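Local atomic coordinates of single-stranded DNA specific exonuclease RecJ (Thermus thermophilus, PDB entry 2ZXR), a protein that degrades single-stranded DNA in the 5' to 3' direction as an exonuclease dependent on divalent metal ions such as magnesium or manganese. Residues Leu33-Arg38 against Leu447-Pro452. Residues are numbered along the deposited sequence; the frame is centred on the assembly and turned at random.
Sequences LAYWHR and LALLEP
The phenolic oxygen of Tyr35 meets the turn that follows helix 440-447, where its OH hydrogen-bonds to the carbonyl oxygen of Glu446 while lying 3.1 Å from CB of Leu449. A tyrosine suits this place because its long flat ring supplies apolar surface along most of its length and a polar group at the end, which can pair with a main-chain carbonyl near the end of a helix. With CG beside the backbone N and anti to the carbonyl carbon (chi1 -65°), the ring reaches out from helix 29-37 to Leu449 and Leu450.

Leu450 is the main apolar partner. Its branch point meets the tyrosine ring obliquely, CG being 3.4 Å from Tyr35 CE1, and Leu450 CD2 reaches Tyr35 CD1 as well. The other methyl turns to the helix surface, where Leu450 CD1 sits 3.8 Å from Ala34 CB. The forked leucine thus fills the angle between ring and helix, and the small alanine lets the leucine methyl settle against the helix surface. Leu447 adds a looser touch, its CD2 being 4.5 Å from Ala34 CB.

Arg38 adds its guanidinium group to the methyls of Leu450. Its chain bends at chi2 (-89°) and passes Leu450 at about a right angle, bringing NH1 to 4.1 Å from Leu450 CD2; an arginine is long enough to lie beside the leucine and still carry NH2 on to a weak hydrogen bond with Pro458 O.

Backbone bonds from Leu450 N to Leu447 O and from Glu451 N to Ala448 O hold the turn itself. Helix 29-37 touches residues 447-452, within the RecJ OB domain, and also helix 15-25, whose Val21 and Leu25 meet Tyr35, while Leu431 of strand 426-433 meets Ala34; Leu449 O, bonded to Arg230, ties the turn to helix 227-239.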
loop_
_atom_site.group_PDB
_atom_site.type_symbol
_atom_site.label_atom_id
_atom_site.label_comp_id
_atom_site.label_asym_id
_atom_site.label_seq_id
_atom_site.Cartn_x
_atom_site.Cartn_y
_atom_site.Cartn_z
ATOM N N LEU A 33 -11.157 -12.411 -1.939
ATOM C CA LEU A 33 -11.016 -11.490 -3.060
ATOM C C LEU A 33 -9.637 -10.816 -2.949
ATOM O O LEU A 33 -8.886 -10.720 -3.934
ATOM C CB LEU A 33 -12.114 -10.428 -2.981
ATOM C CG LEU A 33 -13.151 -10.342 -4.096
ATOM C CD1 LEU A 33 -14.384 -9.564 -3.608
ATOM C CD2 LEU A 33 -12.526 -9.654 -5.289
ATOM N N ALA A 34 -9.318 -10.349 -1.743
ATOM C CA ALA A 34 -8.035 -9.686 -1.467
ATOM C C ALA A 34 -6.863 -10.644 -1.725
ATOM O O ALA A 34 -5.909 -10.312 -2.450
ATOM C CB ALA A 34 -8.008 -9.187 -0.024
ATOM N N TYR A 35 -6.933 -11.841 -1.148
ATOM C CA TYR A 35 -5.871 -12.814 -1.370
ATOM C C TYR A 35 -5.709 -13.118 -2.861
ATOM O O TYR A 35 -4.576 -13.133 -3.370
ATOM C CB TYR A 35 -6.145 -14.105 -0.600
ATOM C CG TYR A 35 -6.127 -13.912 0.889
ATOM C CD1 TYR A 35 -4.998 -13.407 1.529
ATOM C CD2 TYR A 35 -7.247 -14.202 1.660
ATOM C CE1 TYR A 35 -4.998 -13.194 2.904
ATOM C CE2 TYR A 35 -7.260 -13.988 3.017
ATOM C CZ TYR A 35 -6.140 -13.484 3.641
ATOM O OH TYR A 35 -6.164 -13.250 4.993
ATOM N N TRP A 36 -6.822 -13.334 -3.572
ATOM C CA TRP A 36 -6.717 -13.630 -5.001
ATOM C C TRP A 36 -5.957 -12.522 -5.736
ATOM O O TRP A 36 -5.076 -12.800 -6.558
ATOM C CB TRP A 36 -8.091 -13.807 -5.641
ATOM C CG TRP A 36 -8.011 -14.255 -7.086
ATOM C CD1 TRP A 36 -7.847 -15.541 -7.545
ATOM C CD2 TRP A 36 -8.085 -13.424 -8.250
ATOM N NE1 TRP A 36 -7.817 -15.554 -8.923
ATOM C CE2 TRP A 36 -7.960 -14.272 -9.382
ATOM C CE3 TRP A 36 -8.247 -12.049 -8.453
ATOM C CZ2 TRP A 36 -7.993 -13.782 -10.699
ATOM C CZ3 TRP A 36 -8.279 -11.560 -9.765
ATOM C CH2 TRP A 36 -8.152 -12.430 -10.869
ATOM N N HIS A 37 -6.286 -11.273 -5.430
ATOM C CA HIS A 37 -5.628 -10.131 -6.050
ATOM C C HIS A 37 -4.152 -9.980 -5.691
ATOM O O HIS A 37 -3.369 -9.526 -6.518
ATOM C CB HIS A 37 -6.353 -8.831 -5.683
ATOM C CG HIS A 37 -7.576 -8.569 -6.510
ATOM N ND1 HIS A 37 -7.544 -8.512 -7.890
ATOM C CD2 HIS A 37 -8.867 -8.361 -6.155
ATOM C CE1 HIS A 37 -8.763 -8.286 -8.347
ATOM N NE2 HIS A 37 -9.584 -8.191 -7.315
ATOM N N ARG A 38 -3.783 -10.338 -4.463
ATOM C CA ARG A 38 -2.413 -10.204 -3.992
ATOM C C ARG A 38 -1.624 -11.439 -4.340
ATOM O O ARG A 38 -0.475 -11.569 -3.940
ATOM C CB ARG A 38 -2.365 -10.025 -2.467
ATOM C CG ARG A 38 -3.370 -9.055 -1.867
ATOM C CD ARG A 38 -2.845 -7.646 -1.821
ATOM N NE ARG A 38 -3.888 -6.670 -1.516
ATOM C CZ ARG A 38 -4.063 -6.078 -0.338
ATOM N NH1 ARG A 38 -3.261 -6.362 0.680
ATOM N NH2 ARG A 38 -5.025 -5.174 -0.196
ATOM N N LEU A 447 -9.157 -10.976 7.279
ATOM C CA LEU A 447 -8.202 -10.084 6.611
ATOM C C LEU A 447 -6.876 -10.018 7.378
ATOM O O LEU A 447 -5.853 -9.611 6.827
ATOM C CB LEU A 447 -8.763 -8.664 6.527
ATOM C CG LEU A 447 -9.955 -8.515 5.585
ATOM C CD1 LEU A 447 -10.530 -7.106 5.670
ATOM C CD2 LEU A 447 -9.512 -8.828 4.181
ATOM N N ALA A 448 -6.914 -10.417 8.646
ATOM C CA ALA A 448 -5.755 -10.387 9.523
ATOM C C ALA A 448 -4.543 -11.092 8.950
ATOM O O ALA A 448 -3.421 -10.620 9.105
ATOM C CB ALA A 448 -6.112 -11.011 10.878
ATOM N N LEU A 449 -4.775 -12.224 8.293
ATOM C CA LEU A 449 -3.692 -13.011 7.725
ATOM C C LEU A 449 -2.874 -12.293 6.652
ATOM O O LEU A 449 -1.775 -12.723 6.335
ATOM C CB LEU A 449 -4.243 -14.323 7.152
ATOM C CG LEU A 449 -4.539 -15.382 8.223
ATOM C CD1 LEU A 449 -3.237 -15.688 8.972
ATOM C CD2 LEU A 449 -5.625 -14.879 9.195
ATOM N N LEU A 450 -3.424 -11.211 6.102
ATOM C CA LEU A 450 -2.755 -10.434 5.068
ATOM C C LEU A 450 -1.527 -9.709 5.586
ATOM O O LEU A 450 -0.655 -9.299 4.816
ATOM C CB LEU A 450 -3.716 -9.399 4.482
ATOM C CG LEU A 450 -4.549 -9.869 3.291
ATOM C CD1 LEU A 450 -5.601 -8.806 2.942
ATOM C CD2 LEU A 450 -3.609 -10.138 2.111
ATOM N N GLU A 451 -1.480 -9.513 6.892
ATOM C CA GLU A 451 -0.363 -8.818 7.487
ATOM C C GLU A 451 0.904 -9.647 7.389
ATOM O O GLU A 451 0.853 -10.882 7.345
ATOM C CB GLU A 451 -0.681 -8.517 8.925
ATOM C CG GLU A 451 -1.925 -7.701 9.057
ATOM C CD GLU A 451 -2.052 -7.129 10.435
ATOM O OE1 GLU A 451 -1.539 -6.007 10.658
ATOM O OE2 GLU A 451 -2.654 -7.811 11.300
ATOM N N PRO A 452 2.068 -8.976 7.390
ATOM C CA PRO A 452 2.227 -7.514 7.489
ATOM C C PRO A 452 1.894 -6.668 6.252
ATOM O O PRO A 452 2.324 -6.984 5.131
ATOM C CB PRO A 452 3.685 -7.366 7.887
ATOM C CG PRO A 452 4.333 -8.482 7.084
ATOM C CD PRO A 452 3.376 -9.649 7.287
#